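Local coordinates for protein putative oxidoreductase (Yersinia pestis, PDB 3KUX) that is a putative oxidoreductase that probably binds a nicotinamide dinucleotide in its Rossmann-fold domain, although its substrate is not established, at residues E266-Q270 with A271-Y275; L134-K137 with T138-E142; I327-M330 with E331-L335; Y15-S19 with K20-A24. All blocks are in the same frame, centred on the assembly; numbering follows the deposited sequence.

Contact 1 of 4, residues E266-Q270 with A271-Y275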
loop_
_atom_site.group_PDB
_atom_site.type_symbol
_atom_site.label_atom_id
_atom_site.label_comp_id
_atom_site.label_asym_id
_atom_site.label_seq_id
_atom_site.Cartn_x
_atom_site.Cartn_y
_atom_site.Cartn_z
ATOM N N GLU A 266 0.103 19.661 2.099
ATOM C CA GLU A 266 -0.734 19.780 3.289
ATOM C C GLU A 266 -0.124 19.043 4.470
ATOM O O GLU A 266 0.432 17.962 4.312
ATOM C CB GLU A 266 -2.144 19.255 3.025
ATOM C CG GLU A 266 -2.929 20.057 2.001
ATOM C CD GLU A 266 -4.421 19.835 2.121
ATOM O OE1 GLU A 266 -4.870 19.449 3.220
ATOM O OE2 GLU A 266 -5.146 20.049 1.124
ATOM N N ARG A 267 -0.237 19.643 5.651
ATOM C CA ARG A 267 0.302 19.072 6.878
ATOM C C ARG A 267 -0.834 18.586 7.780
ATOM O O ARG A 267 -1.936 19.140 7.757
ATOM C CB ARG A 267 1.131 20.120 7.627
ATOM C CG ARG A 267 2.145 20.868 6.775
ATOM C CD ARG A 267 3.486 20.145 6.729
ATOM N NE ARG A 267 4.529 20.933 6.067
ATOM C CZ ARG A 267 5.330 21.797 6.688
ATOM N NH1 ARG A 267 5.210 22.002 7.994
ATOM N NH2 ARG A 267 6.251 22.462 6.002
ATOM N N LEU A 268 -0.568 17.548 8.569
ATOM C CA LEU A 268 -1.531 17.097 9.567
ATOM C C LEU A 268 -1.455 17.999 10.798
ATOM O O LEU A 268 -0.399 18.565 11.087
ATOM C CB LEU A 268 -1.260 15.643 9.958
ATOM C CG LEU A 268 -1.806 14.518 9.068
ATOM C CD1 LEU A 268 -1.539 14.776 7.593
ATOM C CD2 LEU A 268 -1.222 13.179 9.503
ATOM N N PRO A 269 -2.578 18.147 11.524
ATOM C CA PRO A 269 -3.866 17.536 11.230
ATOM C C PRO A 269 -4.738 18.456 10.392
ATOM O O PRO A 269 -4.508 19.662 10.367
ATOM C CB PRO A 269 -4.485 17.395 12.613
ATOM C CG PRO A 269 -3.980 18.591 13.352
ATOM C CD PRO A 269 -2.632 18.942 12.765
ATOM N N GLN A 270 -5.728 17.882 9.716
ATOM C CA GLN A 270 -6.736 18.654 8.994
ATOM C C GLN A 270 -8.127 18.267 9.479
ATOM O O GLN A 270 -8.453 17.084 9.582
ATOM C CB GLN A 270 -6.641 18.402 7.488
ATOM C CG GLN A 270 -5.390 18.943 6.827
ATOM C CD GLN A 270 -5.374 20.450 6.755
ATOM O OE1 GLN A 270 -4.335 21.055 6.509
ATOM N NE2 GLN A 270 -6.529 21.068 6.971
ATOM N N ALA A 271 -8.950 19.267 9.771
ATOM C CA ALA A 271 -10.325 19.025 10.182
ATOM C C ALA A 271 -10.977 17.968 9.293
ATOM O O ALA A 271 -11.737 17.120 9.760
ATOM C CB ALA A 271 -11.122 20.318 10.127
ATOM N N ASP A 272 -10.666 18.023 8.005
ATOM C CA ASP A 272 -11.348 17.199 7.029
ATOM C C ASP A 272 -10.392 16.253 6.330
ATOM O O ASP A 272 -10.551 15.983 5.140
ATOM C CB ASP A 272 -11.991 18.091 5.979
ATOM C CG ASP A 272 -10.976 18.938 5.259
ATOM O OD1 ASP A 272 -9.780 18.849 5.621
ATOM O OD2 ASP A 272 -11.366 19.689 4.340
ATOM N N TRP A 273 -9.404 15.743 7.052
ATOM C CA TRP A 273 -8.439 14.868 6.411
ATOM C C TRP A 273 -9.075 13.611 5.823
ATOM O O TRP A 273 -9.717 12.838 6.530
ATOM C CB TRP A 273 -7.302 14.467 7.355
ATOM C CG TRP A 273 -6.263 13.729 6.594
ATOM C CD1 TRP A 273 -5.994 12.393 6.643
ATOM C CD2 TRP A 273 -5.394 14.280 5.600
ATOM N NE1 TRP A 273 -4.987 12.082 5.759
ATOM C CE2 TRP A 273 -4.604 13.223 5.104
ATOM C CE3 TRP A 273 -5.202 15.570 5.087
ATOM C CZ2 TRP A 273 -3.632 13.415 4.120
ATOM C CZ3 TRP A 273 -4.242 15.761 4.114
ATOM C CH2 TRP A 273 -3.465 14.687 3.639
ATOM N N GLY A 274 -8.886 13.412 4.525
ATOM C CA GLY A 274 -9.292 12.174 3.878
ATOM C C GLY A 274 -10.736 12.123 3.426
ATOM O O GLY A 274 -11.171 11.115 2.873
ATOM N N TYR A 275 -11.487 13.198 3.659
ATOM C CA TYR A 275 -12.887 13.247 3.238
ATOM C C TYR A 275 -13.013 12.916 1.760
ATOM O O TYR A 275 -12.366 13.537 0.915
ATOM C CB TYR A 275 -13.511 14.615 3.516
ATOM C CG TYR A 275 -14.026 14.783 4.927
ATOM C CD1 TYR A 275 -15.341 15.167 5.169
ATOM C CD2 TYR A 275 -13.199 14.547 6.024
ATOM C CE1 TYR A 275 -15.815 15.322 6.469
ATOM C CE2 TYR A 275 -13.663 14.697 7.328
ATOM C CZ TYR A 275 -14.972 15.085 7.545
ATOM O OH TYR A 275 -15.434 15.234 8.838
#
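A type I beta turn from Gln270 to Trp273, closed by Trp273 N donating to Gln270 O at 3.0 Å, overlaps a type II turn from Asp272 to Tyr275, and so folds the chain back after the cis peptide bond that precedes Pro269. The indole of Trp273 is the centre of the contact. Leu268 lays CD1 over the middle of one face, 4.2 Å from the centroid of the six-membered ring and 6° off the ring normal, a CH-pi contact. At the edge of the ring, near its plane, Glu266 OE1 comes to 3.8 Å from Trp273 CZ3, with the carboxylate turned 73° from the indole. Gln270 CG approaches Trp273 CE3 obliquely at 3.8 Å. The indole NE1 bonds to Gln258, and Pro303 of helix 303-313 also touches the ring, so this loop is held against two helices of the C-terminal domain. Two acidic groups come close here: Glu266 OE1 lies 5.5 Å from Asp272 OD1. Arg261 of helix 258-263 forms salt bridges to both oxygens, which would offset their mutual repulsion and tie the two halves of the loop to one guanidinium.

Contact 2 of 4, residues L134-K137 with T138-E142; sequences LTLK and TLLAE
Thr138 has a chi1 of -51°, which sets OG1 beside its own backbone N and turns the hydroxyl back along the helix to Leu134 O. Two further torsions bring a pair of leucines together: Leu136 carries CG opposite its backbone N (chi1 180°), whereas Leu140 carries CG opposite its carbonyl carbon (chi1 -57°), and the two side chains cross at a slant one turn apart. Leu136 CD1 reaches Leu140 CG at 4.1 Å, and it also lies 4.4 Å from Leu139 CD2, so a single methyl group spans both neighbours in the following turn.

Leu134 O accepts twice from one residue. The hydrogen bond from the backbone Thr138 N is 3.2 Å long and nearly straight, and that from the hydroxyl Thr138 OG1, also 3.2 Å, arrives from above the carbonyl plane. Such a threonine bond to the carbonyl four residues earlier is a familiar way for a helix to satisfy a hydroxyl by its own backbone. The segments belong to helix 131-142, which lies against the mixed beta-sheet of the C-terminal domain: Leu136 and Leu139 touch Tyr250 on strand 248-252, and Leu136 and Leu140 touch strand 148-156 through Phe151 and Val148. Leu191 of helix 176-192 closes in on Leu136, Lys137 and Leu140.

Regular helical bonds continue past the threonine, among them Leu140 N to Leu136 O at 3.0 Å and Ala141 N to Lys137 O at 3.1 Å. Thr135, buried and also against Tyr250, bonds through its hydroxyl to Ser131 O.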
loop_
_atom_site.group_PDB
_atom_site.type_symbol
_atom_site.label_atom_id
_atom_site.label_comp_id
_atom_site.label_asym_id
_atom_site.label_seq_id
_atom_site.Cartn_x
_atom_site.Cartn_y
_atom_site.Cartn_z
ATOM N N LEU A 134 -11.797 1.220 3.306
ATOM C CA LEU A 134 -12.373 1.237 4.643
ATOM C C LEU A 134 -13.889 1.083 4.547
ATOM O O LEU A 134 -14.484 0.211 5.193
ATOM C CB LEU A 134 -12.004 2.527 5.381
ATOM C CG LEU A 134 -10.527 2.661 5.765
ATOM C CD1 LEU A 134 -10.190 4.073 6.233
ATOM C CD2 LEU A 134 -10.145 1.630 6.815
ATOM N N THR A 135 -14.506 1.926 3.726
ATOM C CA THR A 135 -15.953 1.918 3.564
ATOM C C THR A 135 -16.441 0.523 3.223
ATOM O O THR A 135 -17.416 0.030 3.799
ATOM C CB THR A 135 -16.389 2.870 2.453
ATOM O OG1 THR A 135 -15.929 4.192 2.757
ATOM C CG2 THR A 135 -17.900 2.872 2.329
ATOM N N LEU A 136 -15.743 -0.109 2.284
ATOM C CA LEU A 136 -16.089 -1.443 1.823
ATOM C C LEU A 136 -16.004 -2.497 2.930
ATOM O O LEU A 136 -16.951 -3.262 3.131
ATOM C CB LEU A 136 -15.202 -1.833 0.650
ATOM C CG LEU A 136 -15.461 -3.217 0.072
ATOM C CD1 LEU A 136 -16.912 -3.346 -0.361
ATOM C CD2 LEU A 136 -14.514 -3.467 -1.083
ATOM N N LYS A 137 -14.878 -2.537 3.645
ATOM C CA LYS A 137 -14.721 -3.455 4.780
ATOM C C LYS A 137 -15.938 -3.403 5.694
ATOM O O LYS A 137 -16.445 -4.433 6.134
ATOM C CB LYS A 137 -13.466 -3.125 5.591
ATOM C CG LYS A 137 -12.166 -3.635 4.988
ATOM C CD LYS A 137 -10.967 -3.286 5.870
ATOM C CE LYS A 137 -11.096 -3.916 7.244
ATOM N NZ LYS A 137 -9.910 -3.641 8.099
ATOM N N THR A 138 -16.400 -2.189 5.970
ATOM C CA THR A 138 -17.540 -1.977 6.849
ATOM C C THR A 138 -18.841 -2.480 6.231
ATOM O O THR A 138 -19.697 -3.031 6.926
ATOM C CB THR A 138 -17.684 -0.489 7.211
ATOM O OG1 THR A 138 -16.428 0.006 7.693
ATOM C CG2 THR A 138 -18.735 -0.298 8.282
ATOM N N LEU A 139 -18.991 -2.295 4.923
ATOM C CA LEU A 139 -20.193 -2.755 4.229
ATOM C C LEU A 139 -20.323 -4.280 4.249
ATOM O O LEU A 139 -21.417 -4.819 4.420
ATOM C CB LEU A 139 -20.213 -2.244 2.788
ATOM C CG LEU A 139 -21.365 -2.746 1.916
ATOM C CD1 LEU A 139 -22.688 -2.181 2.399
ATOM C CD2 LEU A 139 -21.129 -2.406 0.448
ATOM N N LEU A 140 -19.202 -4.970 4.067
ATOM C CA LEU A 140 -19.203 -6.426 4.071
ATOM C C LEU A 140 -19.450 -6.935 5.480
ATOM O O LEU A 140 -20.139 -7.934 5.679
ATOM C CB LEU A 140 -17.870 -6.971 3.557
ATOM C CG LEU A 140 -17.427 -6.519 2.165
ATOM C CD1 LEU A 140 -16.081 -7.134 1.808
ATOM C CD2 LEU A 140 -18.479 -6.852 1.106
ATOM N N ALA A 141 -18.885 -6.241 6.462
ATOM C CA ALA A 141 -19.012 -6.658 7.848
ATOM C C ALA A 141 -20.473 -6.641 8.278
ATOM O O ALA A 141 -20.893 -7.449 9.106
ATOM C CB ALA A 141 -18.173 -5.766 8.752
ATOM N N GLU A 142 -21.246 -5.725 7.705
ATOM C CA GLU A 142 -22.650 -5.584 8.078
ATOM C C GLU A 142 -23.567 -6.524 7.298
ATOM O O GLU A 142 -24.666 -6.837 7.743
ATOM C CB GLU A 142 -23.093 -4.125 7.967
ATOM C CG GLU A 142 -22.243 -3.198 8.841
ATOM C CD GLU A 142 -22.792 -1.784 8.932
ATOM O OE1 GLU A 142 -23.898 -1.534 8.404
ATOM O OE2 GLU A 142 -22.111 -0.922 9.535
#

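Contact 3 of 4, residues I327-M330 with E331-L335; sequences IKVM and ELIEL
The carboxylate of Glu331 is the flat group that touches across this turn, and it is met at one oxygen: the Ile327 methyl CG2 stands 3.7 Å from Glu331 OE2. The two side chains slant across one another rather than running alongside. Glu331 has CG opposite its carbonyl carbon (chi1 -74°) and an extended chain beyond, which sends the acid back along the helix past the Ile327 carbonyl. Glu334, the other acid, reaches back less far: its CG is 3.9 Å from Met330 O.

Each pair one turn apart is joined by a backbone bond of the helix, from Glu331 N to Ile327 O at 2.9 Å through to Glu334 N and Met330 O at 3.1 Å. On the buried side Val329 CG1 and Ile333 CG1 are 4.5 Å apart, a loose apolar contact between successive turns.

These residues lie in the middle of helix 323-342, the long helix near the end of the C-terminal domain. Ile333 packs on Tyr178, Pro182 and Leu185 of helix 176-192, and its carbonyl O accepts from Trp177 NE1. Ile327 faces helix 104-116 of the Rossmann-fold domain, while Met330, present as selenomethionine, touches Phe100 and Thr101, so the helix bridges the two domains.

Aliphatic groups dominate the buried side: branched side chains fill the interfaces with both neighbouring helices, and the exposed acids line the margin. Glu334 still touches Leu104 of helix 104-116, while Glu331 covers part of Ile327 without a polar bond between them.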
loop_
_atom_site.group_PDB
_atom_site.type_symbol
_atom_site.label_atom_id
_atom_site.label_comp_id
_atom_site.label_asym_id
_atom_site.label_seq_id
_atom_site.Cartn_x
_atom_site.Cartn_y
_atom_site.Cartn_z
ATOM N N ILE A 327 4.983 -10.579 2.140
ATOM C CA ILE A 327 5.602 -11.683 1.416
ATOM C C ILE A 327 4.579 -12.474 0.594
ATOM O O ILE A 327 4.854 -12.858 -0.545
ATOM C CB ILE A 327 6.359 -12.616 2.376
ATOM C CG1 ILE A 327 7.526 -11.860 3.026
ATOM C CG2 ILE A 327 6.835 -13.869 1.644
ATOM C CD1 ILE A 327 8.178 -12.598 4.180
ATOM N N LYS A 328 3.398 -12.701 1.167
ATOM C CA LYS A 328 2.318 -13.356 0.431
ATOM C C LYS A 328 1.910 -12.571 -0.817
ATOM O O LYS A 328 1.670 -13.160 -1.874
ATOM C CB LYS A 328 1.111 -13.605 1.338
ATOM C CG LYS A 328 1.116 -14.987 1.993
ATOM C CD LYS A 328 0.599 -14.949 3.432
ATOM C CE LYS A 328 -0.843 -14.463 3.508
ATOM N NZ LYS A 328 -1.279 -14.264 4.919
ATOM N N VAL A 329 1.839 -11.246 -0.695
ATOM C CA VAL A 329 1.476 -10.392 -1.824
ATOM C C VAL A 329 2.568 -10.453 -2.882
ATOM O O VAL A 329 2.307 -10.488 -4.083
ATOM C CB VAL A 329 1.282 -8.929 -1.386
ATOM C CG1 VAL A 329 1.111 -8.028 -2.598
ATOM C CG2 VAL A 329 0.089 -8.803 -0.443
HETATM N N MSE A 330 3.802 -10.475 -2.407
HETATM C CA MSE A 330 4.966 -10.554 -3.262
HETATM C C MSE A 330 4.962 -11.865 -4.046
HETATM O O MSE A 330 5.340 -11.898 -5.219
HETATM C CB MSE A 330 6.198 -10.474 -2.385
HETATM C CG MSE A 330 7.337 -9.684 -2.950
HETATM SE SE MSE A 330 8.592 -9.285 -1.509
HETATM C CE MSE A 330 10.233 -9.397 -2.562
ATOM N N GLU A 331 4.533 -12.943 -3.391
ATOM C CA GLU A 331 4.443 -14.251 -4.034
ATOM C C GLU A 331 3.461 -14.223 -5.195
ATOM O O GLU A 331 3.715 -14.797 -6.255
ATOM C CB GLU A 331 4.002 -15.313 -3.034
ATOM C CG GLU A 331 5.067 -15.721 -2.037
ATOM C CD GLU A 331 4.538 -16.685 -0.991
ATOM O OE1 GLU A 331 3.570 -17.415 -1.294
ATOM O OE2 GLU A 331 5.089 -16.709 0.131
ATOM N N LEU A 332 2.331 -13.558 -4.983
ATOM C CA LEU A 332 1.318 -13.441 -6.017
ATOM C C LEU A 332 1.782 -12.547 -7.159
ATOM O O LEU A 332 1.384 -12.742 -8.313
ATOM C CB LEU A 332 0.015 -12.903 -5.433
ATOM C CG LEU A 332 -0.677 -13.828 -4.437
ATOM C CD1 LEU A 332 -2.080 -13.330 -4.174
ATOM C CD2 LEU A 332 -0.707 -15.247 -4.974
ATOM N N ILE A 333 2.618 -11.562 -6.843
ATOM C CA ILE A 333 3.176 -10.710 -7.881
ATOM C C ILE A 333 3.996 -11.571 -8.829
ATOM O O ILE A 333 3.853 -11.478 -10.040
ATOM C CB ILE A 333 4.031 -9.567 -7.302
ATOM C CG1 ILE A 333 3.143 -8.565 -6.574
ATOM C CG2 ILE A 333 4.768 -8.835 -8.409
ATOM C CD1 ILE A 333 2.326 -7.688 -7.511
ATOM N N GLU A 334 4.841 -12.431 -8.275
ATOM C CA GLU A 334 5.635 -13.326 -9.104
ATOM C C GLU A 334 4.743 -14.319 -9.840
ATOM O O GLU A 334 4.953 -14.598 -11.025
ATOM C CB GLU A 334 6.680 -14.069 -8.271
ATOM C CG GLU A 334 7.864 -13.212 -7.845
ATOM C CD GLU A 334 9.095 -14.044 -7.502
ATOM O OE1 GLU A 334 9.025 -15.293 -7.598
ATOM O OE2 GLU A 334 10.135 -13.449 -7.140
ATOM N N LEU A 335 3.747 -14.853 -9.136
ATOM C CA LEU A 335 2.850 -15.834 -9.730
ATOM C C LEU A 335 2.098 -15.218 -10.907
ATOM O O LEU A 335 1.766 -15.909 -11.871
ATOM C CB LEU A 335 1.874 -16.392 -8.690
ATOM C CG LEU A 335 1.178 -17.713 -9.053
ATOM C CD1 LEU A 335 2.195 -18.787 -9.430
ATOM C CD2 LEU A 335 0.278 -18.205 -7.921
#

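Contact 4 of 4, residues Y15-S19 with K20-A24; sequences YGYAS and KTFHA
Ala18 O is gripped by two backbone donors, Phe22 N at 2.8 Å and His23 N at 3.1 Å, which reach it from opposite faces of the carbonyl plane. The second belongs to a wider pi-type turn, and Ala24 N continues the shift by bonding Ser19 O at 2.8 Å. One residue earlier, Tyr17 O also accepts twice, from Thr21 N and from the hydroxyl OG1, which lies in the carbonyl plane at 2.7 Å. Because Thr21 has chi1 -57°, OG1 sits beside its backbone N and also stands over the centre of the Tyr17 ring, 3.4 Å above its plane, while CB makes a CH-pi contact with the same ring. Phe22 CE2 approaches Tyr17 CE2 obliquely at 4.1 Å. The Tyr15 ring turns one face to Lys20 N, which itself bonds Gly16 O at 3.0 Å. His23 CD2 rests against Ala18 CB, and both imidazole nitrogens are engaged beyond the helix, NE2 by Asp97 and ND1 by Tyr306. Gly16 is the N-cap, and Ser19 OG bonds Gly14 O, so the first turn of helix 17-28 is tied to the glycine-rich loop after strand 8-13. This belongs to the first beta-alpha-beta unit of a Rossmann fold, and in relatives that loop binds the dinucleotide pyrophosphate.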
loop_
_atom_site.group_PDB
_atom_site.type_symbol
_atom_site.label_atom_id
_atom_site.label_comp_id
_atom_site.label_asym_id
_atom_site.label_seq_id
_atom_site.Cartn_x
_atom_site.Cartn_y
_atom_site.Cartn_z
ATOM N N TYR A 15 15.216 11.447 0.405
ATOM C CA TYR A 15 14.070 12.335 0.241
ATOM C C TYR A 15 13.436 12.182 -1.140
ATOM O O TYR A 15 13.235 13.164 -1.863
ATOM C CB TYR A 15 14.457 13.795 0.494
ATOM C CG TYR A 15 13.301 14.636 0.990
ATOM C CD1 TYR A 15 13.009 14.716 2.345
ATOM C CD2 TYR A 15 12.492 15.335 0.103
ATOM C CE1 TYR A 15 11.949 15.476 2.803
ATOM C CE2 TYR A 15 11.429 16.098 0.553
ATOM C CZ TYR A 15 11.163 16.165 1.903
ATOM O OH TYR A 15 10.108 16.925 2.355
ATOM N N GLY A 16 13.125 10.939 -1.495
ATOM C CA GLY A 16 12.461 10.653 -2.755
ATOM C C GLY A 16 11.016 11.108 -2.730
ATOM O O GLY A 16 10.562 11.728 -1.767
ATOM N N TYR A 17 10.289 10.798 -3.797
ATOM C CA TYR A 17 8.879 11.145 -3.887
ATOM C C TYR A 17 8.082 10.580 -2.706
ATOM O O TYR A 17 7.124 11.200 -2.233
ATOM C CB TYR A 17 8.291 10.642 -5.204
ATOM C CG TYR A 17 6.797 10.810 -5.281
ATOM C CD1 TYR A 17 6.236 11.985 -5.767
ATOM C CD2 TYR A 17 5.944 9.801 -4.848
ATOM C CE1 TYR A 17 4.862 12.147 -5.830
ATOM C CE2 TYR A 17 4.569 9.952 -4.907
ATOM C CZ TYR A 17 4.034 11.128 -5.398
ATOM O OH TYR A 17 2.670 11.280 -5.461
ATOM N N ALA A 18 8.483 9.404 -2.234
ATOM C CA ALA A 18 7.781 8.746 -1.139
ATOM C C ALA A 18 8.043 9.414 0.214
ATOM O O ALA A 18 7.114 9.623 0.992
ATOM C CB ALA A 18 8.132 7.268 -1.089
ATOM N N SER A 19 9.302 9.744 0.494
ATOM C CA SER A 19 9.655 10.381 1.763
ATOM C C SER A 19 8.995 11.746 1.875
ATOM O O SER A 19 8.438 12.116 2.915
ATOM C CB SER A 19 11.168 10.539 1.876
ATOM O OG SER A 19 11.795 9.286 2.060
ATOM N N LYS A 20 9.074 12.484 0.776
ATOM C CA LYS A 20 8.510 13.813 0.650
ATOM C C LYS A 20 6.988 13.782 0.778
ATOM O O LYS A 20 6.395 14.590 1.496
ATOM C CB LYS A 20 8.928 14.380 -0.710
ATOM C CG LYS A 20 7.994 15.406 -1.323
ATOM C CD LYS A 20 8.640 16.784 -1.396
ATOM C CE LYS A 20 7.937 17.662 -2.428
ATOM N NZ LYS A 20 6.474 17.806 -2.140
ATOM N N THR A 21 6.364 12.832 0.091
ATOM C CA THR A 21 4.912 12.806 -0.032
ATOM C C THR A 21 4.209 12.085 1.118
ATOM O O THR A 21 3.200 12.560 1.632
ATOM C CB THR A 21 4.485 12.179 -1.376
ATOM O OG1 THR A 21 5.085 12.907 -2.453
ATOM C CG2 THR A 21 2.979 12.221 -1.534
ATOM N N PHE A 22 4.739 10.940 1.528
ATOM C CA PHE A 22 4.066 10.128 2.532
ATOM C C PHE A 22 4.779 10.122 3.874
ATOM O O PHE A 22 4.269 10.642 4.867
ATOM C CB PHE A 22 3.916 8.688 2.045
ATOM C CG PHE A 22 3.062 8.545 0.819
ATOM C CD1 PHE A 22 1.677 8.578 0.915
ATOM C CD2 PHE A 22 3.640 8.370 -0.429
ATOM C CE1 PHE A 22 0.884 8.443 -0.216
ATOM C CE2 PHE A 22 2.851 8.238 -1.564
ATOM C CZ PHE A 22 1.471 8.274 -1.455
ATOM N N HIS A 23 5.963 9.530 3.899
ATOM C CA HIS A 23 6.630 9.221 5.160
ATOM C C HIS A 23 6.904 10.420 6.068
ATOM O O HIS A 23 6.569 10.393 7.252
ATOM C CB HIS A 23 7.872 8.385 4.890
ATOM C CG HIS A 23 7.580 7.175 4.064
ATOM N ND1 HIS A 23 6.825 6.124 4.535
ATOM C CD2 HIS A 23 7.894 6.868 2.782
ATOM C CE1 HIS A 23 6.708 5.209 3.589
ATOM N NE2 HIS A 23 7.348 5.636 2.515
ATOM N N ALA A 24 7.505 11.471 5.524
ATOM C CA ALA A 24 7.773 12.657 6.334
ATOM C C ALA A 24 6.473 13.225 6.903
ATOM O O ALA A 24 6.272 13.230 8.114
ATOM C CB ALA A 24 8.526 13.714 5.531
#

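How the contacts relate
Along the chain the order is contact 4, contact 2, contact 1, contact 3. Contact 4 belongs to the Rossmann domain with its six-stranded parallel sheet; contact 2 packs on the mixed sheet of the C-terminal domain, and contacts 1 and 3 lie in that domain too. Contacts 1 and 4 have the closest centres, about 17 Å apart, and helix 258-263 touches both, so the loop of contact 1 is linked to the first Rossmann helix. Helix 176-192 is likewise shared by contacts 2 and 3, whose centres are about 25 Å apart. Contacts 1 and 3, about 33 Å between centres, flank the chain's centre. Helices 258-263 and 323-342 thus join the two domains at separate places.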